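Local coordinates for Lmaj004144AAA protein (Leishmania major, PDB 1Y63), which probably transfers phosphate reversibly between nucleoside triphosphates and monophosphates as an AK6-type adenylate kinase, with a likely ATPase role in small-subunit ribosome maturation, at residues Gly10-Ile15 with Trp100-Val105; Gly36-Glu41 with Gly84-Asp89; Leu107-Glu112 with Glu157-Glu162. All coordinates share one frame; numbering follows the deposited sequence. Where two conformers were deposited one is given.

All three contacts belong to one five-stranded parallel sheet, ordered 37-41, 85-89, 12-16, 103-108, 153-157. Interaction 2 joins an outermost strand, 37-41, to 85-89, and along the chain it is nested inside the loop closed by interaction 1, which pairs 12-16 with 103-108. The two have centres about 9 Å apart and touch where strands 12-16 and 85-89 are neighbours. Interaction 3 follows in series, using the end of strand 103-108; its centre lies about 21 Å from that of interaction 1 and about 22 Å from that of interaction 2. Asp89 of interaction 2 lies near the phosphate loop, and residues 158-161 of interaction 3 meet the adenine.

Interaction 1. Residues Gly10-Ile15 with Trp100-Val105; sequences GINILI and WFHMVV
The amide N of Asn12 donates to ND1 of His102 over 2.9 Å, with the donor in the imidazole plane, so a side chain takes the place of a backbone acceptor. The bond is nearly straight, 172° at the hydrogen. Carbonyl O of the same Asn12 accepts from His102 N, again at 2.9 Å; one residue thus binds both the main chain and the ring of the other. With CG beside its own backbone N (chi1 -51°), His102 folds its ring back to reach that amide. Asn12 also uses its side chain: ND2 gives a 2.8 Å bond to Trp100 O that lies in both the carbonyl and the amide plane.

Farther along, true strand pairing takes over. Leu14 N donates to Met103 O, and Leu14 O receives Val105 N at 2.8 Å, the hydrogen-bond pattern of parallel neighbours. Phe101 lies against Leu14: CB of Leu14 stands 3.8 Å from the ring centroid, 12° off the normal, a CH-pi contact over the face, while CB of Trp100 is offset toward the rim on the opposite face. On the face shared by Ile13 and Ile15, the CD1 of Ile15 packs 3.7 Å from CB of Val105, the two side chains lying alongside.

A second shell fixes these groups. Asn12 OD1 is hydrogen-bonded to His86, itself a manganese ligand, and ND2 also reaches Met80 O; with the bond to Trp100 O, these fix the rotation of the Asn12 amide. Ile13 and Met103 are covered by helix 161-178, whereas Trp100 and Phe101 meet helix 66-80. Helices on both faces of a parallel sheet, with strand 12-16 at its centre leading into the phosphate-binding loop, are the arrangement of the P-loop NTPase fold.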
loop_
_atom_site.group_PDB
_atom_site.type_symbol
_atom_site.label_atom_id
_atom_site.label_comp_id
_atom_site.label_asym_id
_atom_site.label_seq_id
_atom_site.Cartn_x
_atom_site.Cartn_y
_atom_site.Cartn_z
ATOM N N GLY A 10 6.814 16.602 2.722
ATOM C CA GLY A 10 6.756 15.767 3.914
ATOM C C GLY A 10 7.340 14.387 3.700
ATOM O O GLY A 10 8.048 14.155 2.710
ATOM N N ILE A 11 7.043 13.484 4.635
ATOM C CA ILE A 11 7.465 12.084 4.542
ATOM C C ILE A 11 6.302 11.262 4.012
ATOM O O ILE A 11 5.203 11.310 4.542
ATOM C CB ILE A 11 7.922 11.527 5.900
ATOM C CG1 ILE A 11 9.078 12.379 6.457
ATOM C CG2 ILE A 11 8.324 10.060 5.770
ATOM C CD1 ILE A 11 10.352 12.250 5.674
ATOM N N ASN A 12 6.556 10.518 2.938
ATOM C CA ASN A 12 5.521 9.701 2.283
ATOM C C ASN A 12 5.898 8.235 2.336
ATOM O O ASN A 12 7.005 7.872 1.982
ATOM C CB ASN A 12 5.345 10.101 0.830
ATOM C CG ASN A 12 4.781 11.491 0.663
ATOM O OD1 ASN A 12 4.060 11.985 1.522
ATOM N ND2 ASN A 12 5.105 12.129 -0.460
ATOM N N ILE A 13 4.948 7.420 2.769
ATOM C CA ILE A 13 5.100 5.963 2.853
ATOM C C ILE A 13 4.059 5.287 1.984
ATOM O O ILE A 13 2.901 5.729 1.939
ATOM C CB ILE A 13 4.893 5.494 4.312
ATOM C CG1 ILE A 13 5.876 6.207 5.251
ATOM C CG2 ILE A 13 4.986 3.955 4.419
ATOM C CD1 ILE A 13 5.555 5.926 6.696
ATOM N N LEU A 14 4.460 4.219 1.289
ATOM C CA LEU A 14 3.536 3.361 0.575
ATOM C C LEU A 14 3.463 2.035 1.292
ATOM O O LEU A 14 4.481 1.457 1.617
ATOM C CB LEU A 14 4.006 3.131 -0.857
ATOM C CG LEU A 14 3.186 2.150 -1.719
ATOM C CD1 LEU A 14 1.754 2.633 -1.868
ATOM C CD2 LEU A 14 3.873 1.990 -3.069
ATOM N N ILE A 15 2.229 1.594 1.579
ATOM C CA ILE A 15 1.956 0.245 2.096
ATOM C C ILE A 15 1.285 -0.537 0.966
ATOM O O ILE A 15 0.220 -0.152 0.462
ATOM C CB ILE A 15 1.036 0.239 3.343
ATOM C CG1 ILE A 15 1.440 1.291 4.390
ATOM C CG2 ILE A 15 0.986 -1.162 3.928
ATOM C CD1 ILE A 15 2.803 1.158 4.948
ATOM N N TRP A 100 7.800 10.308 -5.227
ATOM C CA TRP A 100 6.826 10.515 -4.138
ATOM C C TRP A 100 7.237 9.885 -2.832
ATOM O O TRP A 100 6.918 10.425 -1.775
ATOM C CB TRP A 100 5.481 9.935 -4.513
ATOM C CG TRP A 100 4.677 10.700 -5.525
ATOM C CD1 TRP A 100 4.962 11.904 -6.089
ATOM C CD2 TRP A 100 3.431 10.281 -6.075
ATOM N NE1 TRP A 100 3.960 12.269 -6.954
ATOM C CE2 TRP A 100 3.004 11.290 -6.957
ATOM C CE3 TRP A 100 2.615 9.156 -5.878
ATOM C CZ2 TRP A 100 1.821 11.197 -7.660
ATOM C CZ3 TRP A 100 1.435 9.076 -6.569
ATOM C CH2 TRP A 100 1.054 10.067 -7.448
ATOM N N PHE A 101 7.925 8.737 -2.874
ATOM C CA PHE A 101 8.012 7.874 -1.688
ATOM C C PHE A 101 9.384 7.781 -1.041
ATOM O O PHE A 101 10.411 7.640 -1.726
ATOM C CB PHE A 101 7.479 6.462 -1.996
ATOM C CG PHE A 101 5.993 6.440 -2.248
ATOM C CD1 PHE A 101 5.123 6.794 -1.231
ATOM C CD2 PHE A 101 5.476 6.136 -3.478
ATOM C CE1 PHE A 101 3.783 6.819 -1.422
ATOM C CE2 PHE A 101 4.104 6.155 -3.683
ATOM C CZ PHE A 101 3.262 6.472 -2.641
ATOM N N HIS A 102 9.375 7.827 0.291
ATOM C CA HIS A 102 10.590 7.663 1.090
ATOM C C HIS A 102 10.735 6.296 1.705
ATOM O O HIS A 102 11.802 5.980 2.198
ATOM C CB HIS A 102 10.640 8.726 2.169
ATOM C CG HIS A 102 10.429 10.085 1.625
ATOM N ND1 HIS A 102 9.209 10.722 1.675
ATOM C CD2 HIS A 102 11.249 10.882 0.902
ATOM C CE1 HIS A 102 9.307 11.887 1.056
ATOM N NE2 HIS A 102 10.533 12.005 0.570
ATOM N N MET A 103 9.649 5.522 1.690
ATOM C CA MET A 103 9.591 4.188 2.239
ATOM C C MET A 103 8.479 3.412 1.532
ATOM O O MET A 103 7.388 3.966 1.264
ATOM C CB MET A 103 9.318 4.231 3.754
ATOM C CG MET A 103 9.420 2.909 4.425
ATOM S SD MET A 103 8.857 3.044 6.144
ATOM C CE MET A 103 9.709 4.464 6.691
ATOM N N VAL A 104 8.739 2.137 1.231
ATOM C CA VAL A 104 7.716 1.253 0.674
ATOM C C VAL A 104 7.696 0.008 1.534
ATOM O O VAL A 104 8.725 -0.607 1.741
ATOM C CB VAL A 104 7.996 0.882 -0.784
ATOM C CG1 VAL A 104 6.980 -0.110 -1.314
ATOM C CG2 VAL A 104 7.993 2.151 -1.633
ATOM N N VAL A 105 6.540 -0.305 2.096
ATOM C CA VAL A 105 6.389 -1.453 2.975
ATOM C C VAL A 105 5.545 -2.464 2.261
ATOM O O VAL A 105 4.429 -2.148 1.817
ATOM C CB VAL A 105 5.679 -1.054 4.280
ATOM C CG1 VAL A 105 5.544 -2.238 5.190
ATOM C CG2 VAL A 105 6.395 0.088 4.960
#

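Interaction 2. Residues Gly36-Glu41 with Gly84-Asp89. With MN (manganese (II) ion), chain C.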
loop_
_atom_site.group_PDB
_atom_site.type_symbol
_atom_site.label_atom_id
_atom_site.label_comp_id
_atom_site.label_asym_id
_atom_site.label_seq_id
_atom_site.Cartn_x
_atom_site.Cartn_y
_atom_site.Cartn_z
ATOM N N GLY A 36 1.253 13.342 12.326
ATOM C CA GLY A 36 1.019 14.094 11.106
ATOM C C GLY A 36 0.837 13.308 9.831
ATOM O O GLY A 36 1.125 13.848 8.773
ATOM N N PHE A 37 0.362 12.060 9.911
ATOM C CA PHE A 37 0.122 11.245 8.717
ATOM C C PHE A 37 -1.340 11.236 8.295
ATOM O O PHE A 37 -2.237 11.008 9.127
ATOM C CB PHE A 37 0.591 9.805 8.930
ATOM C CG PHE A 37 2.037 9.607 8.683
ATOM C CD1 PHE A 37 2.956 9.852 9.695
ATOM C CD2 PHE A 37 2.508 9.211 7.429
ATOM C CE1 PHE A 37 4.298 9.686 9.468
ATOM C CE2 PHE A 37 3.847 9.048 7.204
ATOM C CZ PHE A 37 4.749 9.297 8.220
ATOM N N GLN A 38 -1.555 11.475 7.006
ATOM C CA GLN A 38 -2.849 11.378 6.338
ATOM C C GLN A 38 -2.829 10.115 5.493
ATOM O O GLN A 38 -1.893 9.907 4.709
ATOM C CB GLN A 38 -3.075 12.578 5.397
ATOM C CG GLN A 38 -4.333 12.473 4.502
ATOM C CD GLN A 38 -4.352 13.503 3.351
ATOM O OE1 GLN A 38 -3.564 14.438 3.333
ATOM N NE2 GLN A 38 -5.239 13.300 2.378
ATOM N N HIS A 39 -3.886 9.322 5.621
ATOM C CA HIS A 39 -4.059 8.079 4.898
ATOM C C HIS A 39 -4.784 8.326 3.591
ATOM O O HIS A 39 -5.848 8.953 3.567
ATOM C CB HIS A 39 -4.885 7.118 5.760
ATOM C CG HIS A 39 -5.358 5.876 5.065
ATOM N ND1 HIS A 39 -6.617 5.344 5.278
ATOM C CD2 HIS A 39 -4.720 5.007 4.247
ATOM C CE1 HIS A 39 -6.740 4.218 4.596
ATOM N NE2 HIS A 39 -5.608 3.993 3.957
ATOM N N LEU A 40 -4.199 7.845 2.508
ATOM C CA LEU A 40 -4.845 7.875 1.176
ATOM C C LEU A 40 -5.132 6.430 0.804
ATOM O O LEU A 40 -4.209 5.637 0.585
ATOM C CB LEU A 40 -3.951 8.471 0.099
ATOM C CG LEU A 40 -3.607 9.947 0.066
ATOM C CD1 LEU A 40 -2.560 10.324 1.096
ATOM C CD2 LEU A 40 -3.095 10.261 -1.331
ATOM N N GLU A 41 -6.405 6.061 0.821
ATOM C CA GLU A 41 -6.839 4.724 0.448
ATOM C C GLU A 41 -7.096 4.744 -1.054
ATOM O O GLU A 41 -8.160 5.106 -1.506
ATOM C CB GLU A 41 -8.093 4.324 1.277
ATOM C CG GLU A 41 -8.495 2.861 1.213
ATOM C CD GLU A 41 -9.470 2.412 2.320
ATOM O OE1 GLU A 41 -9.675 3.119 3.348
ATOM O OE2 GLU A 41 -10.076 1.346 2.144
ATOM N N GLY A 84 2.911 18.050 5.195
ATOM C CA GLY A 84 2.426 16.981 6.066
ATOM C C GLY A 84 2.930 15.661 5.517
ATOM O O GLY A 84 3.533 15.631 4.442
ATOM N N ASN A 85 2.670 14.587 6.252
ATOM C CA ASN A 85 3.113 13.253 5.888
ATOM C C ASN A 85 1.936 12.449 5.388
ATOM O O ASN A 85 0.784 12.716 5.739
ATOM C CB ASN A 85 3.772 12.582 7.096
ATOM C CG ASN A 85 4.819 13.462 7.755
ATOM O OD1 ASN A 85 5.634 14.096 7.081
ATOM N ND2 ASN A 85 4.790 13.525 9.098
ATOM N N HIS A 86 2.210 11.534 4.467
ATOM C CA HIS A 86 1.151 10.771 3.831
ATOM C C HIS A 86 1.477 9.300 3.851
ATOM O O HIS A 86 2.626 8.909 3.596
ATOM C CB HIS A 86 0.917 11.254 2.384
ATOM C CG HIS A 86 0.741 12.744 2.292
ATOM N ND1 HIS A 86 1.783 13.601 2.027
ATOM C CD2 HIS A 86 -0.352 13.524 2.469
ATOM C CE1 HIS A 86 1.347 14.856 2.078
ATOM N NE2 HIS A 86 0.049 14.838 2.328
ATOM N N VAL A 87 0.467 8.491 4.150
ATOM C CA VAL A 87 0.598 7.031 4.078
ATOM C C VAL A 87 -0.383 6.542 3.026
ATOM O O VAL A 87 -1.610 6.662 3.172
ATOM C CB VAL A 87 0.449 6.319 5.461
ATOM C CG1 VAL A 87 -0.863 6.676 6.189
ATOM C CG2 VAL A 87 0.605 4.804 5.302
ATOM N N VAL A 88 0.169 6.066 1.934
ATOM C CA VAL A 88 -0.628 5.647 0.789
ATOM C C VAL A 88 -0.788 4.130 0.875
ATOM O O VAL A 88 0.155 3.415 1.249
ATOM C CB VAL A 88 0.067 6.011 -0.520
ATOM C CG1 VAL A 88 -0.717 5.504 -1.710
ATOM C CG2 VAL A 88 0.205 7.519 -0.613
ATOM N N ASP A 89 -1.981 3.667 0.522
ATOM C CA ASP A 89 -2.402 2.288 0.731
ATOM C C ASP A 89 -2.932 1.762 -0.595
ATOM O O ASP A 89 -3.944 2.259 -1.070
ATOM C CB ASP A 89 -3.474 2.377 1.835
ATOM C CG ASP A 89 -4.420 1.247 1.879
ATOM O OD1 ASP A 89 -4.202 0.205 1.268
ATOM O OD2 ASP A 89 -5.401 1.409 2.653
HETATM MN MN MN C . -8.457 6.378 6.171
HETATM O O HOH W 1 -8.322 8.116 4.701
HETATM O O HOH W 2 -9.688 5.445 4.615
HETATM O O HOH W 3 -10.358 7.292 6.882
HETATM O O HOH W 4 -7.668 7.522 7.658
#
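The Phe37 ring receives CB of Asn85 over the centre of one face, 3.4 Å from the centroid and 7° off the normal, a CH-pi contact; Val87 N lies in plane at its edge. The His39 ring has Glu41 N above one face, toward the rim, and Val87 O, Asp89 CB and a manganese-bound water at its edges. At the edge of the His86 ring, in plane, sits OE1 of Gln38, 3.4 Å from CD2; ND1 of His86 is hydrogen-bonded to Asn12 OD1 and its NE2 binds another manganese.

These rings ride on two parallel strands of the P-loop sheet, in register from Phe37-Asn85 to Glu41-Asp89. Asn85 N, Val87 N and Asp89 N donate to Gly36 O, Gln38 O and Leu40 O, while Gln38 N and Leu40 N donate back to Asn85 O and Val87 O. Leu40 packs CD1 on CB of His86, beneath helix 66-80.

His39 has CG anti to its backbone N (chi1 170°), which carries the imidazole along the strand to Asp89 while ND1 coordinates the manganese at 2.3 Å. Four waters and Glu28 complete the manganese sphere; one water donates to Glu41 OE1 and another to His39 O. Asp89 OD2 is also hydrogen-bonded to Thr24 of the phosphate loop, linking the two sites. His39 NE2 donates to Asp89 OD2 over 2.9 Å, meeting the anti lone pair, with ring and carboxylate planes 13° apart.

Interaction 3. Residues Leu107-Glu112 with Glu157-Glu162. With ADP (adenosine-5'-diphosphate), chain Q.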
loop_
_atom_site.group_PDB
_atom_site.type_symbol
_atom_site.label_atom_id
_atom_site.label_comp_id
_atom_site.label_asym_id
_atom_site.label_seq_id
_atom_site.Cartn_x
_atom_site.Cartn_y
_atom_site.Cartn_z
ATOM N N LEU A 107 3.612 -6.013 2.624
ATOM C CA LEU A 107 3.065 -6.933 3.598
ATOM C C LEU A 107 2.852 -8.311 2.987
ATOM O O LEU A 107 2.396 -8.432 1.861
ATOM C CB LEU A 107 1.742 -6.415 4.162
ATOM C CG LEU A 107 1.767 -4.996 4.757
ATOM C CD1 LEU A 107 0.404 -4.601 5.317
ATOM C CD2 LEU A 107 2.825 -4.932 5.787
ATOM N N HIS A 108 3.220 -9.328 3.767
ATOM C CA HIS A 108 2.940 -10.724 3.464
ATOM C C HIS A 108 2.084 -11.344 4.537
ATOM O O HIS A 108 2.102 -10.900 5.688
ATOM C CB HIS A 108 4.249 -11.498 3.351
ATOM C CG HIS A 108 4.958 -11.278 2.053
ATOM N ND1 HIS A 108 4.412 -11.658 0.845
ATOM C CD2 HIS A 108 6.170 -10.756 1.772
ATOM C CE1 HIS A 108 5.265 -11.373 -0.125
ATOM N NE2 HIS A 108 6.345 -10.840 0.412
ATOM N N THR A 109 1.343 -12.388 4.179
ATOM C CA THR A 109 0.500 -13.083 5.140
ATOM C C THR A 109 0.538 -14.571 4.781
ATOM O O THR A 109 0.500 -14.922 3.587
ATOM C CB THR A 109 -0.947 -12.524 5.081
ATOM O OG1 THR A 109 -0.938 -11.106 5.347
ATOM C CG2 THR A 109 -1.859 -13.150 6.080
ATOM N N SER A 110 0.649 -15.434 5.786
ATOM C CA SER A 110 0.640 -16.874 5.558
ATOM C C SER A 110 -0.637 -17.279 4.856
ATOM O O SER A 110 -1.665 -16.661 5.035
ATOM C CB SER A 110 0.772 -17.619 6.890
ATOM O OG SER A 110 1.987 -17.264 7.545
ATOM N N THR A 111 -0.584 -18.346 4.067
ATOM C CA THR A 111 -1.744 -18.694 3.244
ATOM C C THR A 111 -2.991 -18.994 4.092
ATOM O O THR A 111 -4.104 -18.541 3.765
ATOM C CB THR A 111 -1.415 -19.835 2.238
ATOM O OG1 THR A 111 -2.631 -20.404 1.736
ATOM C CG2 THR A 111 -0.654 -20.881 2.888
ATOM N N GLU A 112 -2.834 -19.720 5.193
ATOM C CA GLU A 112 -3.972 -20.007 6.070
ATOM C C GLU A 112 -4.647 -18.758 6.637
ATOM O O GLU A 112 -5.886 -18.648 6.675
ATOM C CB GLU A 112 -3.560 -20.913 7.237
ATOM C CG GLU A 112 -3.321 -22.344 6.851
ATOM C CD GLU A 112 -2.424 -23.062 7.843
ATOM O OE1 GLU A 112 -2.655 -22.928 9.063
ATOM O OE2 GLU A 112 -1.484 -23.754 7.400
ATOM N N GLU A 157 6.275 -9.776 7.438
ATOM C CA GLU A 157 5.198 -10.716 7.704
ATOM C C GLU A 157 4.170 -9.988 8.545
ATOM O O GLU A 157 4.536 -9.269 9.476
ATOM C CB GLU A 157 5.745 -11.938 8.450
ATOM C CG GLU A 157 4.732 -13.084 8.526
ATOM C CD GLU A 157 4.416 -13.709 7.141
ATOM O OE1 GLU A 157 5.115 -13.418 6.141
ATOM O OE2 GLU A 157 3.470 -14.523 7.060
ATOM N N ASN A 158 2.897 -10.166 8.207
ATOM C CA ASN A 158 1.821 -9.425 8.860
ATOM C C ASN A 158 0.636 -10.331 9.163
ATOM O O ASN A 158 -0.457 -10.082 8.687
ATOM C CB ASN A 158 1.377 -8.245 7.983
ATOM C CG ASN A 158 0.643 -7.180 8.756
ATOM O OD1 ASN A 158 1.095 -6.770 9.845
ATOM N ND2 ASN A 158 -0.499 -6.707 8.224
ATOM N N ASP A 159 0.880 -11.375 9.952
ATOM C CA ASP A 159 -0.146 -12.380 10.307
ATOM C C ASP A 159 -0.934 -11.988 11.560
ATOM O O ASP A 159 -2.141 -12.302 11.686
ATOM C CB ASP A 159 0.488 -13.745 10.567
ATOM C CG ASP A 159 0.949 -14.455 9.312
ATOM O OD1 ASP A 159 0.533 -14.098 8.196
ATOM O OD2 ASP A 159 1.700 -15.437 9.446
ATOM N N THR A 160 -0.236 -11.331 12.490
ATOM C CA THR A 160 -0.767 -10.995 13.826
ATOM C C THR A 160 -0.702 -9.501 14.169
ATOM O O THR A 160 0.022 -8.736 13.548
ATOM C CB THR A 160 0.022 -11.739 14.926
ATOM O OG1 THR A 160 1.341 -11.191 15.047
ATOM C CG2 THR A 160 0.116 -13.215 14.599
ATOM N N LEU A 161 -1.455 -9.104 15.186
ATOM C CA LEU A 161 -1.493 -7.719 15.620
ATOM C C LEU A 161 -0.152 -7.314 16.227
ATOM O O LEU A 161 0.318 -6.180 16.044
ATOM C CB LEU A 161 -2.640 -7.520 16.620
ATOM C CG LEU A 161 -2.888 -6.083 17.068
ATOM C CD1 LEU A 161 -3.174 -5.114 15.897
ATOM C CD2 LEU A 161 -4.035 -6.065 18.008
ATOM N N GLU A 162 0.486 -8.251 16.919
ATOM C CA GLU A 162 1.826 -8.040 17.451
ATOM C C GLU A 162 2.801 -7.721 16.335
ATOM O O GLU A 162 3.635 -6.827 16.483
ATOM C CB GLU A 162 2.298 -9.259 18.252
ATOM C CG GLU A 162 3.750 -9.247 18.674
ATOM C CD GLU A 162 4.128 -10.514 19.414
ATOM O OE1 GLU A 162 3.475 -10.807 20.433
ATOM O OE2 GLU A 162 5.069 -11.210 18.973
HETATM P PB ADP Q . -6.057 -4.998 2.895
HETATM O O1B ADP Q . -6.963 -5.696 1.899
HETATM O O2B ADP Q . -4.608 -5.345 2.623
HETATM O O3B ADP Q . -6.321 -3.502 3.039
HETATM P PA ADP Q . -7.144 -5.092 5.587
HETATM O O1A ADP Q . -6.360 -4.034 6.334
HETATM O O2A ADP Q . -8.529 -4.680 5.092
HETATM O O3A ADP Q . -6.312 -5.677 4.365
HETATM O "O5'" ADP Q . -7.280 -6.406 6.497
HETATM C "C5'" ADP Q . -8.461 -7.191 6.404
HETATM C "C4'" ADP Q . -8.705 -7.731 7.792
HETATM O "O4'" ADP Q . -7.578 -8.496 8.210
HETATM C "C3'" ADP Q . -8.860 -6.659 8.856
HETATM O "O3'" ADP Q . -10.169 -6.101 8.913
HETATM C "C2'" ADP Q . -8.498 -7.423 10.100
HETATM O "O2'" ADP Q . -9.564 -8.286 10.481
HETATM C "C1'" ADP Q . -7.399 -8.329 9.615
HETATM N N9 ADP Q . -6.010 -7.878 9.812
HETATM C C8 ADP Q . -5.260 -6.994 9.075
HETATM N N7 ADP Q . -3.998 -6.916 9.551
HETATM C C5 ADP Q . -3.930 -7.794 10.611
HETATM C C6 ADP Q . -2.877 -8.186 11.533
HETATM N N6 ADP Q . -1.641 -7.662 11.423
HETATM N N1 ADP Q . -3.206 -9.104 12.467
HETATM C C2 ADP Q . -4.458 -9.627 12.540
HETATM N N3 ADP Q . -5.496 -9.333 11.735
HETATM C C4 ADP Q . -5.257 -8.410 10.762
#
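The adenine-binding loop after the last sheet strand, residues 158-161, is held here to the end of strand 103-108, next to the adenine of ADP. Pairing is brief: His108 and Glu157 form a single parallel bridge, and Asn158 N donates to His108 O at 2.7 Å, bent to 141° at the hydrogen.

Beyond it the carboxylate of Asp159 takes over. OD1 accepts Ser110 N at 2.8 Å through its syn lone pair; in the modelled conformer of Ser110, OD2 of Asp159 also accepts Ser110 OG at 2.7 Å, a bond that depends on that copy. Asp159 has CG beside its own backbone N (chi1 -74°), which turns the carboxylate toward Ser110, and OD1 also lies 3.3 Å from CG2 of Thr109. Glu157 OE2 comes within 3.1 Å of Asp159 OD2, two acceptors side by side, which would probably raise the pKa of one.

On the ligand side, ADP N6 donates to Thr160 O over 2.9 Å, and Asn158 OD1 is 3.3 Å from the same nitrogen. Asn158 ND2 is itself tied to Thr21 O in the phosphate loop, which positions the amide, while Arg117 of helix 111-120 bonds to Asn158 O. Thr160 caps helix 161-178 through Gln163 N, and Ser110 precedes helix 111-120, so the loop lies between the starts of two helices, with Leu107 and Asn158 against Met26 of helix 23-33.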